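Local coordinates for type VII secretion system protein EssB (Staphylococcus aureus, PDB 4ANN) that forms part of the membrane-bound type VII (Ess) secretion machinery and is thought to be required for secretion of EsxA and EsxB, represented here by its cytoplasmic segment, at residues Leu105-Leu110 and Lys144-Cys149; Glu138-Tyr143 and Asp184-Phe189. One frame throughout, in Å; residues are numbered along the deposited sequence. Where two conformers were deposited one is given.

Interaction 1: Leu105-Leu110 and Lys144-Cys149; sequences LAPDEL and KALVIC
Leu146 reaches from helix 136-151 into the turn that leads to strand 110-112, and its two methyl branches divide the loop between them. CD1 sits over the place where Leu105 and Leu110 adjoin, lying 3.7 Å from Leu105 CD1 and just as near Leu105 CG. The same methyl also lies 3.8 Å from Leu110 CD2. The second branch, Leu146 CD2, rests against the proline ring, 3.9 Å from Pro107 CG and equally close to Pro107 CD. In Leu146, CG is anti to the carbonyl carbon (chi1 -68°), which carries the isobutyl group off the helix toward the loop. Leu105 and Leu110 both hold CG anti to the backbone N, and from opposite ends of the turn they converge on one methyl. The turn itself is tied by a backbone bond from Glu109 N to Ala106 O, 3.0 Å long, with a weak second one from Leu110 N to Pro107 O. Phe157 of helix 157-162 packs on Ala106 and Pro107 and also on Ala145, so a second helix joins loop and helix 136-151. At the far end of the segment, Leu110 pairs its backbone with Phe72. Within the YukC-family region, a sequence family grouped with the protein kinases, the contact thus fixes a helix against the loop joining strands 101-102 and 110-112. Every touch across it is between carbon atoms, implying that the pairing rests on burial of aliphatic surface and on the fit of one branched side chain, with no directional polar bond between the two segments.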
ATOM      1  N   LEU A 105       2.692   1.236   1.329  1.00  7.29           N
ATOM      2  CA  LEU A 105       1.437   0.836   1.981  1.00  6.97           C
ATOM      3  C   LEU A 105       0.798   2.059   2.592  1.00  6.74           C
ATOM      4  O   LEU A 105       1.293   2.605   3.609  1.00  7.66           O
ATOM      5  CB  LEU A 105       1.653  -0.239   3.014  1.00  7.36           C
ATOM      6  CG  LEU A 105       0.383  -0.812   3.595  1.00  7.61           C
ATOM      7  CD1 LEU A 105      -0.428  -1.536   2.538  1.00  8.37           C
ATOM      8  CD2 LEU A 105       0.678  -1.742   4.765  1.00  9.84           C
ATOM      9  N   ALA A 106      -0.304   2.565   2.036  1.00  6.55           N
ATOM     10  CA  ALA A 106      -0.982   3.761   2.518  1.00  6.30           C
ATOM     11  C   ALA A 106      -2.344   3.862   1.876  1.00  6.12           C
ATOM     12  O   ALA A 106      -2.565   3.266   0.801  1.00  6.61           O
ATOM     13  CB  ALA A 106      -0.198   5.038   2.149  1.00  8.25           C
ATOM     14  N   PRO A 107      -3.266   4.611   2.454  1.00  6.37           N
ATOM     15  CA  PRO A 107      -4.642   4.688   1.879  1.00  6.36           C
ATOM     16  C   PRO A 107      -4.672   5.091   0.426  1.00  6.42           C
ATOM     17  O   PRO A 107      -5.415   4.492  -0.365  1.00  8.06           O
ATOM     18  CB  PRO A 107      -5.341   5.679   2.792  1.00  6.94           C
ATOM     19  CG  PRO A 107      -4.646   5.517   4.127  1.00  7.50           C
ATOM     20  CD  PRO A 107      -3.211   5.283   3.766  1.00  7.23           C
ATOM     21  N   ASP A 108      -3.890   6.090   0.051  0.80  7.03           N
ATOM     22  CA  ASP A 108      -3.930   6.596  -1.324  0.80  8.24           C
ATOM     23  C   ASP A 108      -3.116   5.749  -2.283  0.80  7.56           C
ATOM     24  O   ASP A 108      -3.036   6.051  -3.483  0.80  9.92           O
ATOM     25  CB  ASP A 108      -3.466   8.051  -1.388  0.80 10.58           C
ATOM     26  CG  ASP A 108      -2.056   8.302  -0.937  0.80 13.08           C
ATOM     27  OD1 ASP A 108      -1.381   7.459  -0.335  0.80 17.17           O
ATOM     28  OD2 ASP A 108      -1.616   9.458  -1.147  0.80 27.41           O
ATOM     29  N   GLU A 109      -2.485   4.690  -1.805  1.00  6.57           N
ATOM     30  CA  GLU A 109      -1.666   3.765  -2.526  1.00  6.60           C
ATOM     31  C   GLU A 109      -2.307   2.382  -2.658  1.00  6.61           C
ATOM     32  O   GLU A 109      -1.702   1.519  -3.315  1.00  7.65           O
ATOM     33  CB  GLU A 109      -0.283   3.667  -1.854  1.00  7.11           C
ATOM     34  CG  GLU A 109       0.548   4.896  -2.021  1.00  7.54           C
ATOM     35  CD  GLU A 109       1.158   5.004  -3.417  1.00  8.27           C
ATOM     36  OE1 GLU A 109       1.122   4.007  -4.153  1.00  8.64           O
ATOM     37  OE2 GLU A 109       1.678   6.126  -3.734  1.00 10.38           O
ATOM     38  N   LEU A 110      -3.426   2.159  -2.030  1.00  6.53           N
ATOM     39  CA  LEU A 110      -3.999   0.851  -1.880  1.00  6.44           C
ATOM     40  C   LEU A 110      -5.409   0.818  -2.483  1.00  5.99           C
ATOM     41  O   LEU A 110      -6.278   1.616  -2.138  1.00  6.54           O
ATOM     42  CB  LEU A 110      -4.087   0.490  -0.389  1.00  6.13           C
ATOM     43  CG  LEU A 110      -4.681  -0.872  -0.074  1.00  6.64           C
ATOM     44  CD1 LEU A 110      -3.902  -2.002  -0.704  1.00  8.05           C
ATOM     45  CD2 LEU A 110      -4.724  -1.059   1.454  1.00  7.43           C
ATOM     46  N   LYS A 144      -1.231  -1.739  10.772  1.00  6.02           N
ATOM     47  CA  LYS A 144      -2.003  -1.421  11.939  1.00  6.26           C
ATOM     48  C   LYS A 144      -2.826  -0.160  11.744  1.00  6.00           C
ATOM     49  O   LYS A 144      -4.002  -0.088  12.119  1.00  5.99           O
ATOM     50  CB  LYS A 144      -1.091  -1.271  13.162  1.00  6.67           C
ATOM     51  CG  LYS A 144      -0.485  -2.561  13.658  1.00  6.93           C
ATOM     52  CD  LYS A 144       0.579  -2.368  14.706  1.00  7.49           C
ATOM     53  CE  LYS A 144       0.993  -3.659  15.352  1.00  8.20           C
ATOM     54  NZ  LYS A 144       2.071  -3.432  16.379  1.00  9.74           N
ATOM     55  N   ALA A 145      -2.189   0.868  11.182  1.00  5.81           N
ATOM     56  CA  ALA A 145      -2.874   2.121  10.945  1.00  5.99           C
ATOM     57  C   ALA A 145      -4.043   1.944   9.973  1.00  5.47           C
ATOM     58  O   ALA A 145      -5.119   2.529  10.181  1.00  6.11           O
ATOM     59  CB  ALA A 145      -1.920   3.186  10.473  1.00  5.94           C
ATOM     60  N   LEU A 146      -3.873   1.149   8.940  1.00  5.61           N
ATOM     61  CA  LEU A 146      -4.976   0.847   8.036  1.00  5.46           C
ATOM     62  C   LEU A 146      -6.133   0.160   8.756  1.00  5.61           C
ATOM     63  O   LEU A 146      -7.303   0.464   8.536  1.00  6.14           O
ATOM     64  CB  LEU A 146      -4.525  -0.016   6.843  1.00  6.25           C
ATOM     65  CG  LEU A 146      -3.584   0.666   5.838  1.00  6.37           C
ATOM     66  CD1 LEU A 146      -3.128  -0.349   4.809  1.00  7.85           C
ATOM     67  CD2 LEU A 146      -4.214   1.828   5.144  1.00  6.92           C
ATOM     68  N   VAL A 147      -5.827  -0.816   9.629  1.00  5.67           N
ATOM     69  CA  VAL A 147      -6.869  -1.497  10.379  1.00  5.76           C
ATOM     70  C   VAL A 147      -7.651  -0.491  11.232  1.00  5.86           C
ATOM     71  O   VAL A 147      -8.880  -0.482  11.282  1.00  6.41           O
ATOM     72  CB  VAL A 147      -6.274  -2.625  11.227  1.00  6.36           C
ATOM     73  CG1 VAL A 147      -7.327  -3.175  12.194  1.00  7.39           C
ATOM     74  CG2 VAL A 147      -5.688  -3.736  10.360  1.00  6.83           C
ATOM     75  N   ILE A 148      -6.915   0.367  11.963  1.00  6.01           N
ATOM     76  CA  ILE A 148      -7.553   1.354  12.823  1.00  5.83           C
ATOM     77  C   ILE A 148      -8.437   2.264  12.012  1.00  5.63           C
ATOM     78  O   ILE A 148      -9.582   2.560  12.381  1.00  6.32           O
ATOM     79  CB  ILE A 148      -6.465   2.127  13.613  1.00  6.07           C
ATOM     80  CG1 ILE A 148      -5.803   1.196  14.625  1.00  7.30           C
ATOM     81  CG2 ILE A 148      -7.052   3.376  14.251  1.00  6.94           C
ATOM     82  CD1 ILE A 148      -4.567   1.749  15.273  1.00 10.59           C
ATOM     83  N   CYS A 149      -7.924   2.762  10.881  1.00  5.54           N
ATOM     84  CA  CYS A 149      -8.711   3.650  10.023  1.00  5.77           C
ATOM     85  C   CYS A 149      -9.944   2.984   9.473  1.00  5.94           C
ATOM     86  O   CYS A 149     -11.007   3.593   9.361  1.00  6.66           O
ATOM     87  CB  CYS A 149      -7.842   4.184   8.894  1.00  6.15           C
ATOM     88  SG  CYS A 149      -6.585   5.371   9.415  1.00  6.88           S
TER

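Interaction 2: Glu138-Tyr143 and Asp184-Phe189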
ATOM      1  N   GLU A 138       8.101  -1.094   9.849  0.57 11.76           N
ATOM      2  CA  GLU A 138       7.290   0.002   9.340  0.57 11.71           C
ATOM      3  C   GLU A 138       6.134  -0.491   8.492  0.57 10.37           C
ATOM      4  O   GLU A 138       5.062   0.133   8.440  0.57 11.98           O
ATOM      5  CB  GLU A 138       8.247   0.989   8.632  0.57 12.87           C
ATOM      6  CG  GLU A 138       7.427   1.883   7.738  0.57 13.30           C
ATOM      7  CD  GLU A 138       6.944   3.280   7.893  0.57 17.20           C
ATOM      8  OE1 GLU A 138       6.116   3.667   8.712  0.57 24.26           O
ATOM      9  OE2 GLU A 138       7.369   4.079   7.025  0.57 22.45           O
ATOM     10  N   PHE A 139       6.239  -1.639   7.823  1.00  9.87           N
ATOM     11  CA  PHE A 139       5.104  -2.279   7.168  1.00  9.60           C
ATOM     12  C   PHE A 139       4.033  -2.635   8.217  1.00  8.67           C
ATOM     13  O   PHE A 139       2.822  -2.393   8.029  1.00  8.57           O
ATOM     14  CB  PHE A 139       5.579  -3.551   6.444  1.00 10.72           C
ATOM     15  CG  PHE A 139       4.425  -4.274   5.741  1.00 11.18           C
ATOM     16  CD1 PHE A 139       3.970  -3.874   4.515  1.00 14.21           C
ATOM     17  CD2 PHE A 139       3.763  -5.338   6.355  1.00 14.88           C
ATOM     18  CE1 PHE A 139       2.941  -4.488   3.825  1.00 16.08           C
ATOM     19  CE2 PHE A 139       2.725  -5.956   5.683  1.00 15.54           C
ATOM     20  CZ  PHE A 139       2.246  -5.522   4.488  1.00 17.68           C
ATOM     21  N   LEU A 140       4.450  -3.173   9.344  1.00  8.45           N
ATOM     22  CA  LEU A 140       3.504  -3.522  10.408  1.00  8.02           C
ATOM     23  C   LEU A 140       2.828  -2.290  10.957  1.00  8.13           C
ATOM     24  O   LEU A 140       1.607  -2.332  11.177  1.00  8.01           O
ATOM     25  CB  LEU A 140       4.227  -4.313  11.498  1.00  8.50           C
ATOM     26  CG  LEU A 140       3.340  -4.751  12.635  1.00  8.87           C
ATOM     27  CD1 LEU A 140       2.152  -5.604  12.108  1.00  9.88           C
ATOM     28  CD2 LEU A 140       4.165  -5.543  13.659  1.00 11.72           C
ATOM     29  N   THR A 141       3.557  -1.208  11.223  1.00  8.20           N
ATOM     30  CA  THR A 141       2.913  -0.003  11.731  1.00  8.55           C
ATOM     31  C   THR A 141       1.867   0.498  10.740  1.00  6.86           C
ATOM     32  O   THR A 141       0.771   0.913  11.122  1.00  7.24           O
ATOM     33  CB  THR A 141       3.992   1.075  11.963  1.00  9.91           C
ATOM     34  OG1 THR A 141       4.816   0.629  13.032  1.00 15.89           O
ATOM     35  CG2 THR A 141       3.388   2.401  12.352  1.00 10.53           C
ATOM     36  N   ARG A 142       2.233   0.535   9.459  1.00  7.06           N
ATOM     37  CA  ARG A 142       1.289   1.003   8.429  1.00  6.46           C
ATOM     38  C   ARG A 142       0.066   0.091   8.332  1.00  6.41           C
ATOM     39  O   ARG A 142      -1.078   0.570   8.184  1.00  6.65           O
ATOM     40  CB  ARG A 142       2.024   1.158   7.113  1.00  6.64           C
ATOM     41  CG  ARG A 142       2.986   2.305   7.096  1.00  7.55           C
ATOM     42  CD  ARG A 142       3.907   2.302   5.868  1.00  9.02           C
ATOM     43  NE  ARG A 142       4.624   3.555   5.830  1.00 10.93           N
ATOM     44  CZ  ARG A 142       4.213   4.662   5.230  1.00 12.04           C
ATOM     45  NH1 ARG A 142       3.117   4.731   4.456  1.00 10.83           N
ATOM     46  NH2 ARG A 142       4.946   5.738   5.335  1.00 17.86           N
ATOM     47  N   TYR A 143       0.253  -1.222   8.418  1.00  6.24           N
ATOM     48  CA  TYR A 143      -0.877  -2.156   8.393  1.00  6.13           C
ATOM     49  C   TYR A 143      -1.804  -1.916   9.580  1.00  5.81           C
ATOM     50  O   TYR A 143      -3.027  -1.854   9.439  1.00  5.91           O
ATOM     51  CB  TYR A 143      -0.302  -3.578   8.308  1.00  7.03           C
ATOM     52  CG  TYR A 143      -1.242  -4.653   7.882  1.00  7.22           C
ATOM     53  CD1 TYR A 143      -2.608  -4.553   7.667  1.00  8.39           C
ATOM     54  CD2 TYR A 143      -0.701  -5.903   7.651  1.00 14.16           C
ATOM     55  CE1 TYR A 143      -3.372  -5.633   7.290  1.00  8.35           C
ATOM     56  CE2 TYR A 143      -1.462  -6.996   7.265  1.00 15.42           C
ATOM     57  CZ  TYR A 143      -2.806  -6.840   7.051  1.00 10.51           C
ATOM     58  OH  TYR A 143      -3.571  -7.936   6.665  1.00 12.89           O
ATOM     59  N   ASP A 184       2.234 -11.784  11.973  1.00 13.83           N
ATOM     60  CA  ASP A 184       1.432 -12.970  12.186  1.00 14.57           C
ATOM     61  C   ASP A 184       0.429 -12.822  13.317  1.00 12.84           C
ATOM     62  O   ASP A 184      -0.687 -13.322  13.220  1.00 13.57           O
ATOM     63  CB  ASP A 184       2.300 -14.206  12.509  1.00 20.87           C
ATOM     64  CG  ASP A 184       2.981 -14.710  11.225  1.00 26.27           C
ATOM     65  OD1 ASP A 184       2.535 -14.328  10.118  1.00 29.30           O
ATOM     66  OD2 ASP A 184       3.985 -15.438  11.294  1.00 30.78           O
ATOM     67  N   LEU A 185       0.718 -12.188  14.412  1.00 12.38           N
ATOM     68  CA  LEU A 185      -0.141 -11.964  15.552  1.00 12.59           C
ATOM     69  C   LEU A 185      -1.181 -10.924  15.164  1.00 11.10           C
ATOM     70  O   LEU A 185      -2.312 -11.055  15.651  1.00 12.40           O
ATOM     71  CB  LEU A 185       0.599 -11.594  16.838  1.00 13.46           C
ATOM     72  CG  LEU A 185       1.445 -12.731  17.443  1.00 16.41           C
ATOM     73  CD1 LEU A 185       2.449 -12.217  18.441  1.00 18.11           C
ATOM     74  CD2 LEU A 185       0.518 -13.764  18.039  1.00 20.01           C
ATOM     75  N   LEU A 186      -0.899  -9.947  14.332  1.00 10.70           N
ATOM     76  CA  LEU A 186      -1.960  -9.061  13.848  1.00 10.30           C
ATOM     77  C   LEU A 186      -2.956  -9.859  13.023  1.00  9.93           C
ATOM     78  O   LEU A 186      -4.176  -9.697  13.199  1.00 10.34           O
ATOM     79  CB  LEU A 186      -1.391  -7.896  13.028  1.00 10.27           C
ATOM     80  CG  LEU A 186      -2.405  -6.947  12.467  1.00 10.68           C
ATOM     81  CD1 LEU A 186      -3.264  -6.297  13.557  1.00 11.20           C
ATOM     82  CD2 LEU A 186      -1.731  -5.858  11.627  1.00 11.37           C
ATOM     83  N   THR A 187      -2.480 -10.716  12.140  1.00 11.13           N
ATOM     84  CA  THR A 187      -3.364 -11.593  11.345  1.00 12.00           C
ATOM     85  C   THR A 187      -4.250 -12.394  12.255  1.00 11.43           C
ATOM     86  O   THR A 187      -5.441 -12.570  12.006  1.00 11.66           O
ATOM     87  CB  THR A 187      -2.477 -12.555  10.502  1.00 12.86           C
ATOM     88  OG1 THR A 187      -1.727 -11.751   9.601  1.00 15.31           O
ATOM     89  CG2 THR A 187      -3.397 -13.526   9.758  1.00 14.99           C
ATOM     90  N   ALA A 188      -3.679 -12.957  13.295  1.00 12.29           N
ATOM     91  CA  ALA A 188      -4.410 -13.822  14.216  1.00 13.49           C
ATOM     92  C   ALA A 188      -5.460 -13.040  14.936  1.00 12.43           C
ATOM     93  O   ALA A 188      -6.595 -13.497  15.106  1.00 14.38           O
ATOM     94  CB  ALA A 188      -3.477 -14.477  15.256  1.00 17.88           C
ATOM     95  N   PHE A 189      -5.127 -11.804  15.318  1.00 11.67           N
ATOM     96  CA  PHE A 189      -6.132 -10.926  15.929  1.00 12.11           C
ATOM     97  C   PHE A 189      -7.289 -10.670  14.979  1.00 10.79           C
ATOM     98  O   PHE A 189      -8.478 -10.760  15.336  1.00 12.47           O
ATOM     99  CB  PHE A 189      -5.496  -9.647  16.398  1.00 13.67           C
ATOM    100  CG  PHE A 189      -6.514  -8.656  16.911  1.00 15.07           C
ATOM    101  CD1 PHE A 189      -7.107  -8.855  18.142  1.00 19.88           C
ATOM    102  CD2 PHE A 189      -6.880  -7.579  16.146  1.00 16.82           C
ATOM    103  CE1 PHE A 189      -8.066  -7.971  18.597  1.00 22.98           C
ATOM    104  CE2 PHE A 189      -7.819  -6.670  16.624  1.00 18.33           C
ATOM    105  CZ  PHE A 189      -8.387  -6.853  17.851  1.00 21.38           C
TER
HETATM  106  O   HOH W   1      -3.446 -10.379   8.004  1.00 18.22           O
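With CG anti to the backbone N in both residues (chi1 179° for Leu186 and -163° for Tyr143), the leucine branch and the phenol ring are carried into the space between helices 183-192 and 136-151. There Leu186 CD2 lies over one face of the ring, 4.2 Å from the centroid of Tyr143 and 18° off the ring normal, a CH-pi contact. The methyl is displaced from the ring centre toward the rim, and its nearest ring atom is Tyr143 CG. One turn back on the same helix, Leu140 runs past Leu186 in the opposite direction, and its CD1 comes within 3.9 Å of Leu186 CD2. A single methyl therefore meets both an aliphatic and an aromatic neighbour. The polar end of the ring is bridged to the other helix by water: the water donates to Tyr143 OH at 2.8 Å and is 2.7 Å from Thr187 OG1. Tyr143 OH is also hydrogen-bonded to the carbonyl of Leu87, and Thr187 OG1 to that of Leu183, so both hydroxyls have backbone partners besides the water. Leu183, at the start of helix 183-192, extends the same interface onto Phe139 and Tyr143. The contact packs the last modelled helix, 183-192, on helix 136-151, in a region that helix 80-89, through Leu87, and helices 157-162 and 172-179, through Arg142 and Phe189, also border, with the 105-110 loop, leading into strand 110-112, on the side of helix 136-151 turned away from Leu186.

Overall arrangement
After the N-terminal strands and helix 80-89, the chain reaches the loop 105-110, then runs through strands 110-112, 118-120 and 124-125 into helix 136-151. Interaction 1 closes this excursion when 144-149 meets the loop. Residues 138-143, immediately before 144-149 on that helix, wait for helix 183-192, and interaction 2 closes a second, strand-free excursion through helices 157-162 and 172-179. The segments alternate along the sequence, so the two closures cross, sharing helix 136-151. Their centres are 11 Å apart and linked directly: Arg142 NH1 is probably hydrogen-bonded to Leu105 O, and Leu105 packs on Phe139. Together they tie the strand-bearing part to the C-terminal helices.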